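Local coordinates for protein accelerated cell death 11 (Arabidopsis thaliana, PDB 4NT1) that transfers ceramide-1-phosphate and phytoceramide-1-phosphate selectively between membranes, and carries neither ceramide nor galactosylceramide, at residues Lys106-Asp110 and Leu190-Asp195; Phe18-Ala22 and Ser186-Leu190; Leu47-Leu51 and Met111-Phe116; Ile119-Glu123 and Lys177-Gln181. All coordinates share one frame; numbering follows the deposited sequence.

Overall arrangement
The four contacts pack helices of the all-helical GLTP fold together, contact 4 with the turn after helix 98-121 taking part; helix 98-121 and helix 173-199 recur. Contacts 1 and 4 join these two helices, with centres about 19 Å apart; each sets a lysine-carboxylate salt bridge beside aliphatic packing, but contact 1 is buried whereas contact 4 lies nearer the surface. Contact 2, partly buried, brings helix 10-25 against helix 173-199 without a hydrogen bond, and shares Leu190 with contact 1. Contact 3, wholly buried and apolar, packs helix 34-51 on helix 98-121. Phe18 of contact 2 touches Leu109 of contact 1, and Phe116 of contact 3 touches Met180 of contact 4.

Contact 1: Lys106-Asp110 and Leu190-Asp195; sequences KRGLD and LITYLD
Lys106 NZ donates to Asp195 OD1 at 3.0 Å, a salt bridge in which the carboxylate oxygen uses its syn lone pair. A water links the same two groups: it donates to Asp195 OD2 at 2.6 Å and accepts a weak bond from Lys106 NZ. The lysine chain reaches the aspartate by bending twice, at chi2 (-88°) and chi3 (-60°). Its CG slides past Leu194 CD1 at 3.8 Å, the two side chains running in opposite directions, and the chain crosses Ile191 at about a right angle, CD 4.0 Å from Ile191 CG2. These residues join the middle of helix 98-121 to helix 173-199, the local axes running nearly antiparallel (152°) within the all-helical GLTP fold. Lys106 is close to Arg104, which binds the ceramide-1-phosphate lipid, but its own ammonium turns to the aspartate. One turn further along helix 98-121, and one turn back on the other, Ile191 CD1 reaches the backbone, 3.6 Å from Asp110 CA, and also meets Leu109 CB. Leu109 CD1 touches two leucines of the facing helix, 4.2 Å from Leu190 CD2 and 4.3 Å from Leu194 CD1, and Phe18 of helix 10-25 packs against Leu109.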
loop_
_atom_site.group_PDB
_atom_site.type_symbol
_atom_site.label_atom_id
_atom_site.label_comp_id
_atom_site.label_asym_id
_atom_site.label_seq_id
_atom_site.Cartn_x
_atom_site.Cartn_y
_atom_site.Cartn_z
ATOM N N LYS A 106 0.561 -4.319 3.772
ATOM C CA LYS A 106 0.404 -4.973 2.470
ATOM C C LYS A 106 -0.909 -4.553 1.791
ATOM O O LYS A 106 -0.941 -4.269 0.583
ATOM C CB LYS A 106 0.456 -6.495 2.626
ATOM C CG LYS A 106 0.490 -7.275 1.301
ATOM C CD LYS A 106 -0.899 -7.575 0.766
ATOM C CE LYS A 106 -1.701 -8.418 1.769
ATOM N NZ LYS A 106 -2.888 -9.042 1.109
ATOM N N ARG A 107 -1.996 -4.514 2.556
ATOM C CA ARG A 107 -3.285 -4.150 1.971
ATOM C C ARG A 107 -3.271 -2.734 1.393
ATOM O O ARG A 107 -3.836 -2.481 0.322
ATOM C CB ARG A 107 -4.418 -4.325 2.991
ATOM C CG ARG A 107 -4.690 -5.781 3.325
ATOM C CD ARG A 107 -5.616 -5.916 4.518
ATOM N NE ARG A 107 -5.840 -7.319 4.853
ATOM C CZ ARG A 107 -6.321 -7.742 6.016
ATOM N NH1 ARG A 107 -6.634 -6.870 6.971
ATOM N NH2 ARG A 107 -6.501 -9.042 6.218
ATOM N N GLY A 108 -2.630 -1.805 2.097
ATOM C CA GLY A 108 -2.500 -0.452 1.589
ATOM C C GLY A 108 -1.738 -0.384 0.269
ATOM O O GLY A 108 -2.139 0.321 -0.661
ATOM N N LEU A 109 -0.625 -1.113 0.187
ATOM C CA LEU A 109 0.162 -1.148 -1.046
ATOM C C LEU A 109 -0.677 -1.692 -2.185
ATOM O O LEU A 109 -0.587 -1.213 -3.319
ATOM C CB LEU A 109 1.396 -2.029 -0.886
ATOM C CG LEU A 109 2.415 -1.580 0.152
ATOM C CD1 LEU A 109 3.531 -2.616 0.273
ATOM C CD2 LEU A 109 2.982 -0.183 -0.170
ATOM N N ASP A 110 -1.486 -2.702 -1.881
ATOM C CA ASP A 110 -2.352 -3.325 -2.876
ATOM C C ASP A 110 -3.442 -2.344 -3.309
ATOM O O ASP A 110 -3.711 -2.206 -4.505
ATOM C CB ASP A 110 -2.955 -4.619 -2.292
ATOM C CG ASP A 110 -3.473 -5.577 -3.354
ATOM O OD1 ASP A 110 -3.124 -5.420 -4.539
ATOM O OD2 ASP A 110 -4.233 -6.507 -2.981
ATOM N N LEU A 190 6.122 -7.623 -5.286
ATOM C CA LEU A 190 6.329 -7.395 -3.856
ATOM C C LEU A 190 5.133 -7.870 -3.028
ATOM O O LEU A 190 5.286 -8.550 -1.996
ATOM C CB LEU A 190 6.589 -5.899 -3.602
ATOM C CG LEU A 190 6.674 -5.494 -2.130
ATOM C CD1 LEU A 190 7.831 -6.220 -1.482
ATOM C CD2 LEU A 190 6.807 -3.965 -2.006
ATOM N N ILE A 191 3.941 -7.507 -3.485
ATOM C CA ILE A 191 2.712 -7.893 -2.810
ATOM C C ILE A 191 2.546 -9.412 -2.823
ATOM O O ILE A 191 2.138 -10.007 -1.833
ATOM C CB ILE A 191 1.504 -7.193 -3.447
ATOM C CG1 ILE A 191 1.503 -5.715 -3.049
ATOM C CG2 ILE A 191 0.186 -7.882 -3.048
ATOM C CD1 ILE A 191 0.736 -4.825 -3.998
ATOM N N THR A 192 2.869 -10.040 -3.947
ATOM C CA THR A 192 2.817 -11.503 -4.049
ATOM C C THR A 192 3.847 -12.131 -3.109
ATOM O O THR A 192 3.575 -13.124 -2.437
ATOM C CB THR A 192 3.129 -11.960 -5.494
ATOM O OG1 THR A 192 2.104 -11.486 -6.379
ATOM C CG2 THR A 192 3.188 -13.469 -5.581
ATOM N N TYR A 193 5.044 -11.551 -3.086
ATOM C CA TYR A 193 6.087 -11.990 -2.164
ATOM C C TYR A 193 5.572 -11.911 -0.724
ATOM O O TYR A 193 5.774 -12.829 0.065
ATOM C CB TYR A 193 7.359 -11.143 -2.331
ATOM C CG TYR A 193 8.413 -11.424 -1.281
ATOM C CD1 TYR A 193 9.346 -12.438 -1.456
ATOM C CD2 TYR A 193 8.459 -10.687 -0.106
ATOM C CE1 TYR A 193 10.302 -12.707 -0.487
ATOM C CE2 TYR A 193 9.415 -10.947 0.871
ATOM C CZ TYR A 193 10.328 -11.957 0.672
ATOM O OH TYR A 193 11.271 -12.220 1.635
ATOM N N LEU A 194 4.886 -10.822 -0.390
ATOM C CA LEU A 194 4.372 -10.657 0.973
ATOM C C LEU A 194 3.292 -11.696 1.287
ATOM O O LEU A 194 3.389 -12.410 2.288
ATOM C CB LEU A 194 3.840 -9.234 1.193
ATOM C CG LEU A 194 4.883 -8.118 1.092
ATOM C CD1 LEU A 194 4.229 -6.732 1.141
ATOM C CD2 LEU A 194 5.919 -8.277 2.205
ATOM N N ASP A 195 2.275 -11.791 0.431
ATOM C CA ASP A 195 1.236 -12.811 0.586
ATOM C C ASP A 195 1.857 -14.181 0.826
ATOM O O ASP A 195 1.410 -14.931 1.685
ATOM C CB ASP A 195 0.346 -12.893 -0.664
ATOM C CG ASP A 195 -0.773 -11.859 -0.677
ATOM O OD1 ASP A 195 -1.024 -11.202 0.353
ATOM O OD2 ASP A 195 -1.423 -11.717 -1.734
HETATM O O HOH W 1 -3.697 -10.408 -1.682
#

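Contact 2: Phe18-Ala22 and Ser186-Leu190; sequences FKKLA and SSAPL
Two helices of the GLTP fold, 10-25 near the start of the chain and 173-199 near its end, come together through Ser186, Ala22, Phe18 and Leu190. Their local axes approach to 8.3 Å at an angle of 42°, consistent with the small Ala22 and Ser186 at the interface. Ala22 CB rests on the backbone of the facing helix, 3.6 Å from Ser186 O, and Ser186 CB in turn lies 3.4 Å from Phe18 O. With OG beside its own backbone N (chi1 -68°), Ser186 places the hydroxyl against the main chain of Lys19, OG to CA 3.3 Å, while a weak hydrogen bond ties that oxygen back to Ser182 O. Deeper in, Leu190 uses a single methyl: CD2 comes to the edge of the Phe18 ring, near its plane and 3.7 Å from Phe18 CD1, and touches Leu21 CD1 at 4.1 Å. The Phe18 ring also meets Tyr183 edge-to-face. On the outer side Ala22 CB touches Pro189 CG at 4.3 Å, where the proline, lacking an N-H, interrupts the backbone bonding and kinks its helix. Close backbones at Ala and Ser beside larger apolar side chains are typical of tightly packed helix pairs, here within an all-helical lipid-transfer fold.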
loop_
_atom_site.group_PDB
_atom_site.type_symbol
_atom_site.label_atom_id
_atom_site.label_comp_id
_atom_site.label_asym_id
_atom_site.label_seq_id
_atom_site.Cartn_x
_atom_site.Cartn_y
_atom_site.Cartn_z
ATOM N N PHE A 18 10.112 1.524 -4.914
ATOM C CA PHE A 18 9.501 0.225 -5.155
ATOM C C PHE A 18 10.205 -0.600 -6.229
ATOM O O PHE A 18 10.231 -1.825 -6.153
ATOM C CB PHE A 18 7.993 0.372 -5.353
ATOM C CG PHE A 18 7.278 0.584 -4.050
ATOM C CD1 PHE A 18 6.814 -0.502 -3.314
ATOM C CD2 PHE A 18 7.143 1.859 -3.519
ATOM C CE1 PHE A 18 6.201 -0.314 -2.072
ATOM C CE2 PHE A 18 6.527 2.057 -2.288
ATOM C CZ PHE A 18 6.053 0.971 -1.565
ATOM N N LYS A 19 10.799 0.081 -7.204
ATOM C CA LYS A 19 11.665 -0.585 -8.158
ATOM C C LYS A 19 12.763 -1.354 -7.423
ATOM O O LYS A 19 13.031 -2.512 -7.729
ATOM C CB LYS A 19 12.269 0.436 -9.131
ATOM C CG LYS A 19 13.172 -0.192 -10.185
ATOM C CD LYS A 19 13.712 0.841 -11.165
ATOM C CE LYS A 19 12.831 0.952 -12.395
ATOM N NZ LYS A 19 12.858 -0.291 -13.213
ATOM N N LYS A 20 13.375 -0.717 -6.424
ATOM C CA LYS A 20 14.441 -1.355 -5.650
ATOM C C LYS A 20 13.954 -2.592 -4.898
ATOM O O LYS A 20 14.648 -3.605 -4.847
ATOM C CB LYS A 20 15.066 -0.375 -4.654
ATOM C CG LYS A 20 15.895 0.720 -5.303
ATOM C CD LYS A 20 16.400 1.682 -4.239
ATOM C CE LYS A 20 17.162 2.841 -4.863
ATOM N NZ LYS A 20 16.246 3.759 -5.597
ATOM N N LEU A 21 12.765 -2.501 -4.305
ATOM C CA LEU A 21 12.182 -3.632 -3.597
ATOM C C LEU A 21 11.863 -4.762 -4.574
ATOM O O LEU A 21 12.097 -5.924 -4.255
ATOM C CB LEU A 21 10.940 -3.203 -2.799
ATOM C CG LEU A 21 11.280 -2.293 -1.608
ATOM C CD1 LEU A 21 10.009 -1.693 -0.953
ATOM C CD2 LEU A 21 12.108 -3.064 -0.586
ATOM N N ALA A 22 11.356 -4.426 -5.762
ATOM C CA ALA A 22 11.055 -5.460 -6.768
ATOM C C ALA A 22 12.333 -6.186 -7.202
ATOM O O ALA A 22 12.361 -7.412 -7.344
ATOM C CB ALA A 22 10.356 -4.850 -7.969
ATOM N N SER A 186 6.207 -2.787 -10.120
ATOM C CA SER A 186 7.118 -3.142 -9.039
ATOM C C SER A 186 6.367 -3.712 -7.840
ATOM O O SER A 186 6.802 -4.693 -7.223
ATOM C CB SER A 186 7.936 -1.925 -8.605
ATOM O OG SER A 186 8.836 -1.535 -9.629
ATOM N N SER A 187 5.227 -3.109 -7.524
ATOM C CA SER A 187 4.486 -3.500 -6.331
ATOM C C SER A 187 3.854 -4.876 -6.481
ATOM O O SER A 187 3.688 -5.600 -5.494
ATOM C CB SER A 187 3.427 -2.450 -5.958
ATOM O OG SER A 187 2.385 -2.395 -6.916
ATOM N N ALA A 188 3.515 -5.258 -7.706
ATOM C CA ALA A 188 2.825 -6.534 -7.889
ATOM C C ALA A 188 3.637 -7.720 -7.367
ATOM O O ALA A 188 3.135 -8.490 -6.551
ATOM C CB ALA A 188 2.386 -6.741 -9.346
ATOM N N PRO A 189 4.900 -7.868 -7.811
ATOM C CA PRO A 189 5.704 -8.979 -7.282
ATOM C C PRO A 189 5.988 -8.852 -5.783
ATOM O O PRO A 189 6.105 -9.868 -5.105
ATOM C CB PRO A 189 7.023 -8.886 -8.074
ATOM C CG PRO A 189 7.034 -7.519 -8.669
ATOM C CD PRO A 189 5.608 -7.111 -8.860
ATOM N N LEU A 190 6.122 -7.623 -5.286
ATOM C CA LEU A 190 6.329 -7.395 -3.856
ATOM C C LEU A 190 5.133 -7.870 -3.028
ATOM O O LEU A 190 5.286 -8.550 -1.996
ATOM C CB LEU A 190 6.589 -5.899 -3.602
ATOM C CG LEU A 190 6.674 -5.494 -2.130
ATOM C CD1 LEU A 190 7.831 -6.220 -1.482
ATOM C CD2 LEU A 190 6.807 -3.965 -2.006
#

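Contact 3: Leu47-Leu51 and Met111-Phe116; sequences LFGCL and MVKVLF
Met111 leaves helix 98-121 with CB directed toward helix 34-51, and its chain then bends at chi2 and chi3 to bring the sulfur and methyl to Phe48. With CG anti to the backbone N (chi1 -161°), SD arrives at the edge of the Phe48 ring, 5.4 Å from its centroid and 85° off the ring normal, a Met-aromatic contact. The terminal CE goes further, meeting Phe48 CE1 obliquely at 3.6 Å and Leu51 CD1 at 4.3 Å. Thus one methyl touches two side chains about a turn apart on helix 34-51. Val112 gives one branch to each of two partners: CG2 touches Phe48 CZ at 3.9 Å, and CG1 meets Leu47 CD1 at the same distance. That valine methyl also lies above one face of the Phe116 ring, offset toward the rim. Leu47 CD1 reaches Phe116 CZ as well, at 4.0 Å, so the leucine methyl touches both the valine and the phenylalanine. Farther along, Leu51 and Leu115 meet tip to tip, CD1 to CD2 4.0 Å. This is core packing of the all-helical GLTP fold: the Phe48 side chain is about 8 Å from that of Asp61, and the Met111 side chain about 8 Å from that of His144, both lipid-binding residues. Around this apolar interface, Tyr183 of helix 173-199 packs on Val112 and Phe116, Leu11 of helix 10-25 touches Phe116, and helix 129-139 covers Met111 through Val139 and Leu115 through Ser135.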
loop_
_atom_site.group_PDB
_atom_site.type_symbol
_atom_site.label_atom_id
_atom_site.label_comp_id
_atom_site.label_asym_id
_atom_site.label_seq_id
_atom_site.Cartn_x
_atom_site.Cartn_y
_atom_site.Cartn_z
ATOM N N LEU A 47 -0.437 9.728 -0.020
ATOM C CA LEU A 47 -1.423 9.598 -1.086
ATOM C C LEU A 47 -2.845 9.494 -0.536
ATOM O O LEU A 47 -3.784 10.014 -1.136
ATOM C CB LEU A 47 -1.128 8.390 -1.979
ATOM C CG LEU A 47 0.214 8.351 -2.702
ATOM C CD1 LEU A 47 0.368 7.022 -3.432
ATOM C CD2 LEU A 47 0.372 9.526 -3.673
ATOM N N PHE A 48 -3.014 8.817 0.596
ATOM C CA PHE A 48 -4.358 8.635 1.141
ATOM C C PHE A 48 -4.975 9.976 1.524
ATOM O O PHE A 48 -6.162 10.210 1.293
ATOM C CB PHE A 48 -4.353 7.667 2.322
ATOM C CG PHE A 48 -3.999 6.262 1.938
ATOM C CD1 PHE A 48 -4.945 5.424 1.376
ATOM C CD2 PHE A 48 -2.713 5.783 2.128
ATOM C CE1 PHE A 48 -4.623 4.133 1.018
ATOM C CE2 PHE A 48 -2.379 4.496 1.765
ATOM C CZ PHE A 48 -3.341 3.667 1.210
ATOM N N GLY A 49 -4.157 10.863 2.083
ATOM C CA GLY A 49 -4.621 12.185 2.452
ATOM C C GLY A 49 -5.033 12.963 1.220
ATOM O O GLY A 49 -5.997 13.725 1.253
ATOM N N CYS A 50 -4.296 12.762 0.129
ATOM C CA CYS A 50 -4.611 13.397 -1.141
ATOM C C CYS A 50 -6.020 13.066 -1.614
ATOM O O CYS A 50 -6.689 13.920 -2.183
ATOM C CB CYS A 50 -3.602 12.997 -2.221
ATOM S SG CYS A 50 -1.975 13.743 -2.022
ATOM N N LEU A 51 -6.460 11.831 -1.388
ATOM C CA LEU A 51 -7.774 11.382 -1.853
ATOM C C LEU A 51 -8.936 11.962 -1.044
ATOM O O LEU A 51 -10.091 11.910 -1.476
ATOM C CB LEU A 51 -7.853 9.858 -1.844
ATOM C CG LEU A 51 -6.789 9.175 -2.699
ATOM C CD1 LEU A 51 -6.914 7.660 -2.596
ATOM C CD2 LEU A 51 -6.934 9.633 -4.139
ATOM N N MET A 111 -4.055 -1.631 -2.363
ATOM C CA MET A 111 -5.074 -0.652 -2.758
ATOM C C MET A 111 -4.504 0.420 -3.696
ATOM O O MET A 111 -5.155 0.824 -4.657
ATOM C CB MET A 111 -5.747 0.022 -1.556
ATOM C CG MET A 111 -7.114 0.670 -1.939
ATOM S SD MET A 111 -7.489 2.176 -1.020
ATOM C CE MET A 111 -6.574 3.419 -1.943
ATOM N N VAL A 112 -3.298 0.891 -3.401
ATOM C CA VAL A 112 -2.656 1.891 -4.247
ATOM C C VAL A 112 -2.354 1.289 -5.618
ATOM O O VAL A 112 -2.595 1.925 -6.644
ATOM C CB VAL A 112 -1.395 2.503 -3.598
ATOM C CG1 VAL A 112 -0.702 3.476 -4.579
ATOM C CG2 VAL A 112 -1.763 3.239 -2.306
ATOM N N LYS A 113 -1.863 0.054 -5.640
ATOM C CA LYS A 113 -1.635 -0.624 -6.912
ATOM C C LYS A 113 -2.901 -0.661 -7.779
ATOM O O LYS A 113 -2.846 -0.354 -8.967
ATOM C CB LYS A 113 -1.127 -2.055 -6.710
ATOM C CG LYS A 113 -0.855 -2.778 -8.034
ATOM C CD LYS A 113 -0.565 -4.257 -7.863
ATOM C CE LYS A 113 -1.830 -5.063 -7.752
ATOM N NZ LYS A 113 -1.734 -6.295 -8.585
ATOM N N VAL A 114 -4.032 -1.052 -7.191
ATOM C CA VAL A 114 -5.290 -1.132 -7.948
ATOM C C VAL A 114 -5.777 0.253 -8.331
ATOM O O VAL A 114 -6.245 0.473 -9.447
ATOM C CB VAL A 114 -6.402 -1.859 -7.158
ATOM C CG1 VAL A 114 -7.739 -1.824 -7.933
ATOM C CG2 VAL A 114 -5.984 -3.292 -6.863
ATOM N N LEU A 115 -5.669 1.191 -7.398
ATOM C CA LEU A 115 -5.985 2.578 -7.704
ATOM C C LEU A 115 -5.243 3.051 -8.964
ATOM O O LEU A 115 -5.860 3.584 -9.898
ATOM C CB LEU A 115 -5.630 3.480 -6.522
ATOM C CG LEU A 115 -5.777 4.965 -6.832
ATOM C CD1 LEU A 115 -7.255 5.294 -7.035
ATOM C CD2 LEU A 115 -5.210 5.779 -5.686
ATOM N N PHE A 116 -3.921 2.862 -8.988
ATOM C CA PHE A 116 -3.111 3.248 -10.141
ATOM C C PHE A 116 -3.521 2.511 -11.428
ATOM O O PHE A 116 -3.650 3.119 -12.496
ATOM C CB PHE A 116 -1.613 3.035 -9.855
ATOM C CG PHE A 116 -1.007 4.078 -8.947
ATOM C CD1 PHE A 116 -1.794 5.062 -8.360
ATOM C CD2 PHE A 116 0.354 4.073 -8.678
ATOM C CE1 PHE A 116 -1.233 6.024 -7.521
ATOM C CE2 PHE A 116 0.920 5.038 -7.850
ATOM C CZ PHE A 116 0.127 6.011 -7.275
#

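Contact 4: Ile119-Glu123 and Lys177-Gln181; sequences IIASE and KIHMQ
The charged part of this contact is a salt bridge between Lys177 NZ and Glu123 OE1, 3.2 Å apart, with the lysine as hydrogen-bond donor. The ammonium approaches on the syn side of the carboxylate oxygen, 20° out of the carboxylate plane. Both side chains are extended and cross at about a right angle; Lys177 is stretched along its whole length, which carries NZ across to a glutamate that lies just beyond the end of helix 98-121. Both residues are exposed, so solvent probably weakens the attraction between the charges. Glu123 also touches Arg162 of helix 162-168.

In the GLTP fold this is where the last turn of helix 98-121 meets an early part of helix 173-199. Ser122 is the first residue to leave helical geometry there, and Glu123 N still bonds back to Ile120 O at 3.2 Å. The carbonyl of Ile119 accepts a hydrogen bond from Arg162, which ties the helix end to helix 162-168.

Apolar packing centres on Ile120, whose two branches serve different partners. CG2 lies across the lysine chain, 3.9 Å from Lys177 CE, while CD1 reaches helix 173-199, 4.0 Å from Met180 CB and 3.7 Å from the backbone Gln181 N. Toward the interior, Ile119 crosses Met180 at about a right angle: its CG2 is 3.9 Å from Met180 SD, and its CD1 approaches Met180 CE equally closely.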
loop_
_atom_site.group_PDB
_atom_site.type_symbol
_atom_site.label_atom_id
_atom_site.label_comp_id
_atom_site.label_asym_id
_atom_site.label_seq_id
_atom_site.Cartn_x
_atom_site.Cartn_y
_atom_site.Cartn_z
ATOM N N ILE A 119 -6.758 4.108 -12.568
ATOM C CA ILE A 119 -6.534 5.430 -13.129
ATOM C C ILE A 119 -6.018 5.297 -14.560
ATOM O O ILE A 119 -6.532 5.928 -15.482
ATOM C CB ILE A 119 -5.560 6.257 -12.276
ATOM C CG1 ILE A 119 -6.233 6.654 -10.954
ATOM C CG2 ILE A 119 -5.110 7.491 -13.038
ATOM C CD1 ILE A 119 -5.332 7.429 -10.007
ATOM N N ILE A 120 -5.013 4.453 -14.751
ATOM C CA ILE A 120 -4.478 4.228 -16.093
ATOM C C ILE A 120 -5.553 3.699 -17.043
ATOM O O ILE A 120 -5.702 4.191 -18.170
ATOM C CB ILE A 120 -3.256 3.280 -16.053
ATOM C CG1 ILE A 120 -2.112 3.956 -15.295
ATOM C CG2 ILE A 120 -2.807 2.924 -17.473
ATOM C CD1 ILE A 120 -1.043 2.991 -14.777
ATOM N N ALA A 121 -6.320 2.718 -16.576
ATOM C CA ALA A 121 -7.353 2.083 -17.390
ATOM C C ALA A 121 -8.499 3.035 -17.739
ATOM O O ALA A 121 -9.190 2.846 -18.737
ATOM C CB ALA A 121 -7.889 0.841 -16.684
ATOM N N SER A 122 -8.708 4.057 -16.922
ATOM C CA SER A 122 -9.806 4.983 -17.181
ATOM C C SER A 122 -9.357 6.286 -17.847
ATOM O O SER A 122 -10.095 7.265 -17.848
ATOM C CB SER A 122 -10.565 5.282 -15.888
ATOM O OG SER A 122 -9.737 5.998 -14.995
ATOM N N GLU A 123 -8.157 6.288 -18.425
ATOM C CA GLU A 123 -7.627 7.474 -19.080
ATOM C C GLU A 123 -8.677 8.090 -20.009
ATOM O O GLU A 123 -9.290 7.385 -20.808
ATOM C CB GLU A 123 -6.374 7.110 -19.873
ATOM C CG GLU A 123 -5.643 8.297 -20.463
ATOM C CD GLU A 123 -4.412 7.884 -21.247
ATOM O OE1 GLU A 123 -4.111 6.669 -21.296
ATOM O OE2 GLU A 123 -3.745 8.773 -21.820
ATOM N N LYS A 177 1.426 8.742 -15.823
ATOM C CA LYS A 177 1.137 7.394 -16.309
ATOM C C LYS A 177 2.379 6.511 -16.214
ATOM O O LYS A 177 2.309 5.357 -15.795
ATOM C CB LYS A 177 0.629 7.424 -17.752
ATOM C CG LYS A 177 0.141 6.079 -18.269
ATOM C CD LYS A 177 -0.328 6.215 -19.723
ATOM C CE LYS A 177 -0.977 4.941 -20.234
ATOM N NZ LYS A 177 -1.386 5.101 -21.664
ATOM N N ILE A 178 3.524 7.055 -16.600
ATOM C CA ILE A 178 4.751 6.261 -16.569
ATOM C C ILE A 178 5.114 5.806 -15.158
ATOM O O ILE A 178 5.446 4.635 -14.924
ATOM C CB ILE A 178 5.918 7.025 -17.211
ATOM C CG1 ILE A 178 5.780 6.953 -18.736
ATOM C CG2 ILE A 178 7.252 6.462 -16.752
ATOM C CD1 ILE A 178 6.508 8.051 -19.472
ATOM N N HIS A 179 5.048 6.723 -14.206
ATOM C CA HIS A 179 5.460 6.383 -12.847
ATOM C C HIS A 179 4.412 5.590 -12.082
ATOM O O HIS A 179 4.761 4.771 -11.232
ATOM C CB HIS A 179 5.894 7.624 -12.089
ATOM C CG HIS A 179 7.190 8.183 -12.582
ATOM N ND1 HIS A 179 8.411 7.730 -12.130
ATOM C CD2 HIS A 179 7.460 9.121 -13.521
ATOM C CE1 HIS A 179 9.377 8.385 -12.750
ATOM N NE2 HIS A 179 8.826 9.234 -13.600
ATOM N N MET A 180 3.138 5.814 -12.393
ATOM C CA MET A 180 2.083 4.976 -11.825
ATOM C C MET A 180 2.243 3.540 -12.321
ATOM O O MET A 180 2.207 2.585 -11.538
ATOM C CB MET A 180 0.688 5.513 -12.179
ATOM C CG MET A 180 0.267 6.728 -11.359
ATOM S SD MET A 180 -1.448 7.173 -11.688
ATOM C CE MET A 180 -1.656 8.585 -10.613
ATOM N N GLN A 181 2.431 3.384 -13.626
ATOM C CA GLN A 181 2.626 2.056 -14.186
ATOM C C GLN A 181 3.878 1.395 -13.603
ATOM O O GLN A 181 3.930 0.182 -13.428
ATOM C CB GLN A 181 2.736 2.123 -15.708
ATOM C CG GLN A 181 2.861 0.745 -16.342
ATOM C CD GLN A 181 1.611 -0.077 -16.155
ATOM O OE1 GLN A 181 1.626 -1.122 -15.500
ATOM N NE2 GLN A 181 0.510 0.391 -16.733
#